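Local coordinates for protein Polyphosphate:AMP phosphotransferase (Pseudomonas aeruginosa PAO1, PDB 3CZP) that uses inorganic polyphosphate as phosphate donor to convert AMP to ADP and, less efficiently, GMP to GDP, with magnesium as cofactor, working as a homodimer, at residues Phe42-Leu47 with Leu148-Trp153; Arg70-Gln75 with Gly101-Phe106. All blocks are in the same frame, centred on the assembly; numbering follows the deposited sequence.

Interaction 1: Phe42-Leu47 with Leu148-Trp153; sequences FPVIIL and LLFKFW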
ATOM      1  N   PHE A  42     -14.183  -5.449 -13.011  1.00 21.15           N
ATOM      2  CA  PHE A  42     -13.879  -6.610 -12.269  1.00 21.00           C
ATOM      3  C   PHE A  42     -12.425  -7.018 -12.530  1.00 19.12           C
ATOM      4  O   PHE A  42     -11.840  -6.674 -13.560  1.00 20.87           O
ATOM      5  CB  PHE A  42     -14.857  -7.785 -12.591  1.00 21.20           C
ATOM      6  CG  PHE A  42     -14.812  -8.237 -14.035  1.00 23.68           C
ATOM      7  CD1 PHE A  42     -13.909  -9.203 -14.449  1.00 20.01           C
ATOM      8  CD2 PHE A  42     -15.696  -7.703 -14.979  1.00 21.45           C
ATOM      9  CE1 PHE A  42     -13.853  -9.652 -15.811  1.00 24.03           C
ATOM     10  CE2 PHE A  42     -15.622  -8.137 -16.345  1.00 24.88           C
ATOM     11  CZ  PHE A  42     -14.663  -9.107 -16.750  1.00 21.55           C
ATOM     12  N   PRO A  43     -11.844  -7.704 -11.579  1.00 16.50           N
ATOM     13  CA  PRO A  43     -10.511  -8.253 -11.689  1.00 16.21           C
ATOM     14  C   PRO A  43     -10.494  -9.602 -12.332  1.00 16.29           C
ATOM     15  O   PRO A  43     -11.487 -10.335 -12.266  1.00 16.87           O
ATOM     16  CB  PRO A  43     -10.106  -8.414 -10.228  1.00 15.24           C
ATOM     17  CG  PRO A  43     -11.299  -8.747  -9.535  1.00 14.84           C
ATOM     18  CD  PRO A  43     -12.382  -7.916 -10.231  1.00 17.33           C
ATOM     19  N   VAL A  44      -9.339  -9.960 -12.888  1.00 18.51           N
ATOM     20  CA  VAL A  44      -9.103 -11.307 -13.326  1.00 18.41           C
ATOM     21  C   VAL A  44      -7.968 -11.932 -12.528  1.00 18.65           C
ATOM     22  O   VAL A  44      -6.938 -11.352 -12.391  1.00 18.04           O
ATOM     23  CB  VAL A  44      -8.780 -11.362 -14.828  1.00 19.86           C
ATOM     24  CG1 VAL A  44      -8.479 -12.835 -15.263  1.00 17.69           C
ATOM     25  CG2 VAL A  44      -9.937 -10.840 -15.567  1.00 19.02           C
ATOM     26  N   ILE A  45      -8.236 -13.099 -11.929  1.00 17.81           N
ATOM     27  CA  ILE A  45      -7.223 -13.800 -11.179  1.00 18.75           C
ATOM     28  C   ILE A  45      -7.019 -15.180 -11.765  1.00 18.92           C
ATOM     29  O   ILE A  45      -7.988 -15.921 -11.976  1.00 21.34           O
ATOM     30  CB  ILE A  45      -7.610 -13.938  -9.662  1.00 18.30           C
ATOM     31  CG1 ILE A  45      -7.899 -12.553  -9.108  1.00 19.52           C
ATOM     32  CG2 ILE A  45      -6.483 -14.818  -8.868  1.00 15.40           C
ATOM     33  CD1 ILE A  45      -8.650 -12.554  -7.712  1.00 20.03           C
ATOM     34  N   ILE A  46      -5.765 -15.518 -11.996  1.00 19.96           N
ATOM     35  CA  ILE A  46      -5.372 -16.792 -12.572  1.00 20.48           C
ATOM     36  C   ILE A  46      -4.395 -17.501 -11.633  1.00 19.14           C
ATOM     37  O   ILE A  46      -3.360 -16.987 -11.339  1.00 18.89           O
ATOM     38  CB  ILE A  46      -4.698 -16.611 -13.980  1.00 19.70           C
ATOM     39  CG1 ILE A  46      -5.599 -15.798 -14.960  1.00 22.76           C
ATOM     40  CG2 ILE A  46      -4.243 -17.943 -14.529  1.00 18.62           C
ATOM     41  CD1 ILE A  46      -4.834 -15.297 -16.272  1.00 21.27           C
ATOM     42  N   LEU A  47      -4.808 -18.662 -11.125  1.00 20.20           N
ATOM     43  CA  LEU A  47      -3.948 -19.542 -10.307  1.00 19.51           C
ATOM     44  C   LEU A  47      -3.300 -20.616 -11.161  1.00 19.00           C
ATOM     45  O   LEU A  47      -3.930 -21.212 -12.035  1.00 19.25           O
ATOM     46  CB  LEU A  47      -4.726 -20.160  -9.173  1.00 19.30           C
ATOM     47  CG  LEU A  47      -5.666 -19.269  -8.316  1.00 17.27           C
ATOM     48  CD1 LEU A  47      -6.283 -20.116  -7.159  1.00 13.67           C
ATOM     49  CD2 LEU A  47      -5.011 -17.972  -7.869  1.00 15.68           C
ATOM     50  N   LEU A 148     -13.325 -12.647 -11.740  1.00 22.02           N
ATOM     51  CA  LEU A 148     -13.200 -13.752 -12.660  1.00 21.06           C
ATOM     52  C   LEU A 148     -11.946 -14.566 -12.338  1.00 21.16           C
ATOM     53  O   LEU A 148     -10.827 -14.130 -12.549  1.00 20.30           O
ATOM     54  CB  LEU A 148     -13.167 -13.237 -14.108  1.00 20.26           C
ATOM     55  CG  LEU A 148     -13.074 -14.278 -15.226  1.00 21.21           C
ATOM     56  CD1 LEU A 148     -14.332 -15.154 -15.297  1.00 19.94           C
ATOM     57  CD2 LEU A 148     -12.743 -13.583 -16.587  1.00 17.86           C
ATOM     58  N   LEU A 149     -12.182 -15.783 -11.852  1.00 21.15           N
ATOM     59  CA  LEU A 149     -11.176 -16.609 -11.238  1.00 21.21           C
ATOM     60  C   LEU A 149     -10.979 -17.874 -12.043  1.00 21.73           C
ATOM     61  O   LEU A 149     -11.886 -18.724 -12.182  1.00 23.09           O
ATOM     62  CB  LEU A 149     -11.601 -16.983  -9.820  1.00 20.77           C
ATOM     63  CG  LEU A 149     -10.661 -17.979  -9.116  1.00 22.96           C
ATOM     64  CD1 LEU A 149      -9.243 -17.411  -8.964  1.00 21.11           C
ATOM     65  CD2 LEU A 149     -11.188 -18.337  -7.758  1.00 22.57           C
ATOM     66  N   PHE A 150      -9.809 -18.001 -12.613  1.00 22.23           N
ATOM     67  CA  PHE A 150      -9.403 -19.209 -13.316  1.00 22.07           C
ATOM     68  C   PHE A 150      -8.430 -20.005 -12.443  1.00 22.58           C
ATOM     69  O   PHE A 150      -7.523 -19.412 -11.849  1.00 23.93           O
ATOM     70  CB  PHE A 150      -8.658 -18.819 -14.599  1.00 21.64           C
ATOM     71  CG  PHE A 150      -9.506 -18.125 -15.621  1.00 22.77           C
ATOM     72  CD1 PHE A 150     -10.200 -18.873 -16.603  1.00 19.79           C
ATOM     73  CD2 PHE A 150      -9.554 -16.732 -15.683  1.00 21.87           C
ATOM     74  CE1 PHE A 150     -10.936 -18.224 -17.578  1.00 22.18           C
ATOM     75  CE2 PHE A 150     -10.316 -16.105 -16.634  1.00 20.90           C
ATOM     76  CZ  PHE A 150     -11.009 -16.843 -17.574  1.00 20.55           C
ATOM     77  N   LYS A 151      -8.555 -21.339 -12.398  1.00 22.25           N
ATOM     78  CA  LYS A 151      -7.542 -22.188 -11.750  1.00 22.27           C
ATOM     79  C   LYS A 151      -7.047 -23.302 -12.722  1.00 22.84           C
ATOM     80  O   LYS A 151      -7.818 -24.135 -13.182  1.00 24.36           O
ATOM     81  CB  LYS A 151      -8.081 -22.802 -10.465  1.00 22.13           C
ATOM     82  CG  LYS A 151      -8.790 -21.822  -9.549  1.00 23.65           C
ATOM     83  CD  LYS A 151      -9.164 -22.467  -8.291  1.00 23.24           C
ATOM     84  CE  LYS A 151     -10.652 -22.792  -8.240  1.00 23.16           C
ATOM     85  NZ  LYS A 151     -10.801 -23.487  -7.053  1.00 29.97           N
ATOM     86  N   PHE A 152      -5.746 -23.333 -12.977  1.00 21.87           N
ATOM     87  CA  PHE A 152      -5.201 -24.272 -13.907  1.00 22.70           C
ATOM     88  C   PHE A 152      -4.279 -25.190 -13.178  1.00 21.85           C
ATOM     89  O   PHE A 152      -3.352 -24.754 -12.465  1.00 22.67           O
ATOM     90  CB  PHE A 152      -4.473 -23.592 -15.084  1.00 20.53           C
ATOM     91  CG  PHE A 152      -5.349 -22.796 -15.966  1.00 23.65           C
ATOM     92  CD1 PHE A 152      -6.133 -23.392 -16.943  1.00 21.94           C
ATOM     93  CD2 PHE A 152      -5.368 -21.408 -15.859  1.00 23.71           C
ATOM     94  CE1 PHE A 152      -6.935 -22.601 -17.763  1.00 21.07           C
ATOM     95  CE2 PHE A 152      -6.136 -20.622 -16.710  1.00 23.74           C
ATOM     96  CZ  PHE A 152      -6.921 -21.200 -17.623  1.00 21.29           C
ATOM     97  N   TRP A 153      -4.533 -26.469 -13.377  1.00 22.57           N
ATOM     98  CA  TRP A 153      -3.672 -27.533 -12.928  1.00 23.15           C
ATOM     99  C   TRP A 153      -2.988 -28.188 -14.129  1.00 23.38           C
ATOM    100  O   TRP A 153      -3.613 -28.888 -14.912  1.00 24.06           O
ATOM    101  CB  TRP A 153      -4.494 -28.578 -12.146  1.00 24.78           C
ATOM    102  CG  TRP A 153      -3.678 -29.797 -11.708  1.00 23.72           C
ATOM    103  CD1 TRP A 153      -3.256 -30.808 -12.485  1.00 25.96           C
ATOM    104  CD2 TRP A 153      -3.220 -30.085 -10.396  1.00 25.78           C
ATOM    105  NE1 TRP A 153      -2.515 -31.704 -11.755  1.00 26.88           N
ATOM    106  CE2 TRP A 153      -2.497 -31.281 -10.457  1.00 27.60           C
ATOM    107  CE3 TRP A 153      -3.336 -29.437  -9.167  1.00 27.42           C
ATOM    108  CZ2 TRP A 153      -1.956 -31.870  -9.338  1.00 29.61           C
ATOM    109  CZ3 TRP A 153      -2.761 -30.027  -8.053  1.00 26.83           C
ATOM    110  CH2 TRP A 153      -2.097 -31.209  -8.146  1.00 26.17           C
TER
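Val-44 and Ile-46 of one strand meet the rings of Phe-150 and Phe-152 on the next in the same way each time: a methyl group set at the rim of a ring. CG1 of Val-44 lies 4.0 Å from CE2 of Phe-150, near the ring plane, and CG2 of Ile-46 lies in the plane of the Phe-152 ring, 3.9 Å from CD2. Ile-46 also lies alongside Phe-150, the two side chains running in the same direction. At the start of this face Leu-148 lies beside Val-44, its CD2 4.1 Å from Val-44 CG2, while its CB approaches CE1 of Phe-42. Helix 218-238 covers the row through Leu-229, Leu-233 and Ile-228. Strand 44-50 is the middle one of the five-stranded parallel sheet of a P-loop-type alpha/beta domain, order 2-3-1-4-5, with 148-155 its inner neighbour, and five straight backbone hydrogen bonds join them, from Leu-148 N to Pro-43 O (3.0 Å) through to Phe-152 N to Leu-47 O (2.9 Å). On the other face, with CG anti to the backbone N (chi1 174°) and chi2 at 61°, CD1 of Leu-149 comes back toward Ile-45, and it packs 3.8 Å from Ile-45 CG2 and 4.1 Å from Leu-47 CG. Leu-47 CD1 rests along the aliphatic part of Lys-151, 3.9 Å from CG; the buried amine beyond is held by Glu-139, Tyr-111 and the carbonyl of Thr-203.

Interaction 2: Arg70-Gln75 with Gly101-Phe106; sequences RLIEVQ and GRTGIF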
ATOM      1  N   ARG A  70       1.964  -5.208 -19.699  1.00 20.24           N
ATOM      2  CA  ARG A  70       1.727  -3.992 -18.937  1.00 20.33           C
ATOM      3  C   ARG A  70       0.473  -4.042 -18.067  1.00 21.68           C
ATOM      4  O   ARG A  70       0.347  -3.244 -17.145  1.00 20.88           O
ATOM      5  CB  ARG A  70       1.639  -2.753 -19.843  1.00 21.31           C
ATOM      6  CG  ARG A  70       2.901  -2.534 -20.635  1.00 19.77           C
ATOM      7  CD  ARG A  70       2.791  -1.417 -21.629  1.00 21.52           C
ATOM      8  NE  ARG A  70       1.920  -1.733 -22.731  1.00 22.33           N
ATOM      9  CZ  ARG A  70       1.598  -0.868 -23.700  1.00 21.08           C
ATOM     10  NH1 ARG A  70       2.132   0.321 -23.703  1.00 18.78           N
ATOM     11  NH2 ARG A  70       0.767  -1.229 -24.700  1.00 17.64           N
ATOM     12  N   LEU A  71      -0.460  -4.934 -18.411  1.00 21.12           N
ATOM     13  CA  LEU A  71      -1.793  -5.046 -17.749  1.00 19.98           C
ATOM     14  C   LEU A  71      -1.955  -6.325 -16.865  1.00 18.81           C
ATOM     15  O   LEU A  71      -3.060  -6.683 -16.435  1.00 17.90           O
ATOM     16  CB  LEU A  71      -2.851  -4.976 -18.837  1.00 19.35           C
ATOM     17  CG  LEU A  71      -3.032  -3.626 -19.591  1.00 22.22           C
ATOM     18  CD1 LEU A  71      -4.204  -3.712 -20.640  1.00 22.16           C
ATOM     19  CD2 LEU A  71      -3.303  -2.503 -18.553  1.00 24.02           C
ATOM     20  N   ILE A  72      -0.833  -7.020 -16.618  1.00 19.90           N
ATOM     21  CA  ILE A  72      -0.774  -8.332 -15.951  1.00 20.29           C
ATOM     22  C   ILE A  72       0.326  -8.233 -14.857  1.00 21.16           C
ATOM     23  O   ILE A  72       1.391  -7.745 -15.129  1.00 19.06           O
ATOM     24  CB  ILE A  72      -0.417  -9.520 -16.912  1.00 19.06           C
ATOM     25  CG1 ILE A  72      -1.273  -9.538 -18.158  1.00 21.10           C
ATOM     26  CG2 ILE A  72      -0.544 -10.833 -16.199  1.00 20.52           C
ATOM     27  CD1 ILE A  72      -1.005 -10.642 -19.241  1.00 20.30           C
ATOM     28  N   GLU A  73       0.005  -8.599 -13.616  0.50 21.14           N
ATOM     29  CA  GLU A  73       1.001  -8.756 -12.556  0.50 22.49           C
ATOM     30  C   GLU A  73       1.122 -10.240 -12.320  0.50 22.78           C
ATOM     31  O   GLU A  73       0.118 -10.919 -12.263  0.50 22.48           O
ATOM     32  CB  GLU A  73       0.565  -8.098 -11.249  0.50 22.83           C
ATOM     33  CG  GLU A  73       0.090  -6.639 -11.361  0.50 24.73           C
ATOM     34  CD  GLU A  73      -1.441  -6.521 -11.226  0.50 26.56           C
ATOM     35  OE1 GLU A  73      -1.893  -6.326 -10.047  0.50 24.18           O
ATOM     36  OE2 GLU A  73      -2.157  -6.656 -12.286  0.50 23.47           O
ATOM     37  N   VAL A  74       2.358 -10.725 -12.233  1.00 23.91           N
ATOM     38  CA  VAL A  74       2.676 -12.127 -11.955  1.00 24.42           C
ATOM     39  C   VAL A  74       3.393 -12.200 -10.610  1.00 26.06           C
ATOM     40  O   VAL A  74       4.468 -11.584 -10.410  1.00 27.42           O
ATOM     41  CB  VAL A  74       3.510 -12.763 -13.065  1.00 24.72           C
ATOM     42  CG1 VAL A  74       3.694 -14.205 -12.821  1.00 22.53           C
ATOM     43  CG2 VAL A  74       2.789 -12.582 -14.371  1.00 23.88           C
ATOM     44  N   GLN A  75       2.754 -12.874  -9.657  1.00 24.69           N
ATOM     45  CA  GLN A  75       3.265 -13.000  -8.288  1.00 26.28           C
ATOM     46  C   GLN A  75       3.646 -14.436  -7.955  1.00 27.30           C
ATOM     47  O   GLN A  75       3.080 -15.361  -8.501  1.00 24.50           O
ATOM     48  CB  GLN A  75       2.174 -12.649  -7.281  1.00 26.29           C
ATOM     49  CG  GLN A  75       1.376 -11.391  -7.526  1.00 26.85           C
ATOM     50  CD  GLN A  75       2.101 -10.159  -7.157  1.00 26.69           C
ATOM     51  OE1 GLN A  75       3.152 -10.208  -6.517  1.00 29.58           O
ATOM     52  NE2 GLN A  75       1.536  -9.016  -7.529  1.00 28.05           N
ATOM     53  N   GLY A 101     -10.222  -4.335 -13.717  1.00 16.10           N
ATOM     54  CA  GLY A 101      -9.690  -4.010 -14.999  1.00 17.22           C
ATOM     55  C   GLY A 101      -8.296  -4.567 -15.239  1.00 17.88           C
ATOM     56  O   GLY A 101      -7.820  -4.485 -16.352  1.00 19.02           O
ATOM     57  N   ARG A 102      -7.705  -5.235 -14.255  1.00 17.45           N
ATOM     58  CA  ARG A 102      -6.388  -5.864 -14.416  1.00 17.90           C
ATOM     59  C   ARG A 102      -6.410  -7.341 -14.115  1.00 17.88           C
ATOM     60  O   ARG A 102      -7.402  -7.867 -13.609  1.00 17.40           O
ATOM     61  CB  ARG A 102      -5.390  -5.086 -13.603  1.00 16.97           C
ATOM     62  CG  ARG A 102      -5.054  -3.788 -14.249  1.00 19.64           C
ATOM     63  CD  ARG A 102      -3.998  -3.049 -13.481  1.00 25.92           C
ATOM     64  NE  ARG A 102      -2.765  -3.848 -13.421  1.00 30.59           N
ATOM     65  CZ  ARG A 102      -1.682  -3.623 -14.147  1.00 31.00           C
ATOM     66  NH1 ARG A 102      -1.594  -2.555 -14.951  1.00 33.93           N
ATOM     67  NH2 ARG A 102      -0.659  -4.451 -14.046  1.00 29.09           N
ATOM     68  N   THR A 103      -5.296  -7.998 -14.456  1.00 17.85           N
ATOM     69  CA  THR A 103      -5.086  -9.398 -14.284  1.00 17.92           C
ATOM     70  C   THR A 103      -3.872  -9.596 -13.380  1.00 17.90           C
ATOM     71  O   THR A 103      -2.825  -8.950 -13.527  1.00 17.31           O
ATOM     72  CB  THR A 103      -4.787 -10.144 -15.647  1.00 17.39           C
ATOM     73  OG1 THR A 103      -5.889  -9.990 -16.531  1.00 20.11           O
ATOM     74  CG2 THR A 103      -4.440 -11.673 -15.450  1.00 15.44           C
ATOM     75  N   GLY A 104      -4.054 -10.556 -12.482  1.00 18.40           N
ATOM     76  CA  GLY A 104      -3.009 -11.019 -11.587  1.00 20.11           C
ATOM     77  C   GLY A 104      -2.861 -12.507 -11.778  1.00 19.84           C
ATOM     78  O   GLY A 104      -3.860 -13.233 -11.823  1.00 20.49           O
ATOM     79  N   ILE A 105      -1.620 -12.972 -11.895  1.00 20.15           N
ATOM     80  CA  ILE A 105      -1.357 -14.419 -12.060  1.00 19.37           C
ATOM     81  C   ILE A 105      -0.484 -14.885 -10.866  1.00 20.12           C
ATOM     82  O   ILE A 105       0.584 -14.329 -10.613  1.00 18.82           O
ATOM     83  CB  ILE A 105      -0.595 -14.737 -13.370  1.00 19.42           C
ATOM     84  CG1 ILE A 105      -1.347 -14.183 -14.602  1.00 17.93           C
ATOM     85  CG2 ILE A 105      -0.267 -16.309 -13.422  1.00 18.64           C
ATOM     86  CD1 ILE A 105      -0.693 -14.500 -15.945  1.00 19.10           C
ATOM     87  N   PHE A 106      -1.008 -15.840 -10.112  1.00 20.13           N
ATOM     88  CA  PHE A 106      -0.444 -16.286  -8.846  1.00 20.48           C
ATOM     89  C   PHE A 106       0.155 -17.678  -8.948  1.00 20.43           C
ATOM     90  O   PHE A 106      -0.559 -18.680  -9.010  1.00 19.95           O
ATOM     91  CB  PHE A 106      -1.539 -16.330  -7.768  1.00 21.49           C
ATOM     92  CG  PHE A 106      -2.108 -14.966  -7.391  1.00 21.89           C
ATOM     93  CD1 PHE A 106      -1.633 -13.787  -7.938  1.00 23.29           C
ATOM     94  CD2 PHE A 106      -3.119 -14.875  -6.451  1.00 22.01           C
ATOM     95  CE1 PHE A 106      -2.200 -12.528  -7.547  1.00 26.84           C
ATOM     96  CE2 PHE A 106      -3.640 -13.626  -6.052  1.00 22.92           C
ATOM     97  CZ  PHE A 106      -3.169 -12.485  -6.587  1.00 22.93           C
TER
HETATM   98  O   HOH W   1      -5.066  -7.531 -17.981  1.00 25.45           O
HETATM   99  O   HOH W   2       1.756  -4.975 -14.752  1.00 49.61           O
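Arg-70 hands its carbonyl to the guanidinium of Arg-102, opening a contact between strand 72-76, at one border of the sheet within this chain, and its parallel neighbour 103-107 in the P-loop-type sheet of the first PPK2 domain, the one that seems to be inactive and may serve dimerization. NH1 of Arg-102 reaches Arg-70 O at 3.0 Å, in the carbonyl plane and on a lone pair, though the bond is bent to 141°. The side chain of Arg-70 itself leads elsewhere, to Asp-68 and to Asp-364 of the second subunit. Next, Leu-71 lays its carbonyl carbon over one face of the guanidinium, and its O takes the N-H of Thr-103 at 3.3 Å as well as a proton from a water that also bonds Thr-103 OG1. Ile-72 turns to the other side of the sheet, where its CG2 lies 3.7 Å from Ile-105 CD1; a second water accepts from Arg-102 NH2 and lies close to Ile-72 O, linking the two. Glu-73, modelled in two conformers, has OE2 gripped side-on by Arg-102 in the conformer described here: NE at 3.1 Å and NH2 at 3.2 Å both come from the same face of the carboxylate, whose plane stands 64° from that of the guanidinium. The bend of the arginine chain at chi3 (61°) turns the edge carrying NE and NH2 to the glutamate. Val-74 runs beside Ile-105, and it also packs on Pro-326 of the second subunit. Gln-75 bonds Ile-105 O through its backbone N at 2.8 Å, while its CG approaches the Phe-106 ring, 3.8 Å from CE1.

How the interactions relate
Interactions 1 and 2 illustrate how one parallel sheet changes its chemistry from centre to edge. They share a border, since strands 44-50 and 103-107 are neighbours: Phe-42 O probably bonds Gly-101 N, Ile-46 O probably bonds Phe-106 N, and Ile-46 packs on Thr-103. Each pair has its own parallel backbone ladder. Interaction 1 is largely buried, and apart from that ladder it is joined by aliphatic and aromatic groups, its single lysine finding polar partners beyond the pair. Interaction 2, at the sheet's border, is only partly buried; it adds a salt bridge and bridging waters, and the second subunit touches Arg-70, Val-74 and Arg-102.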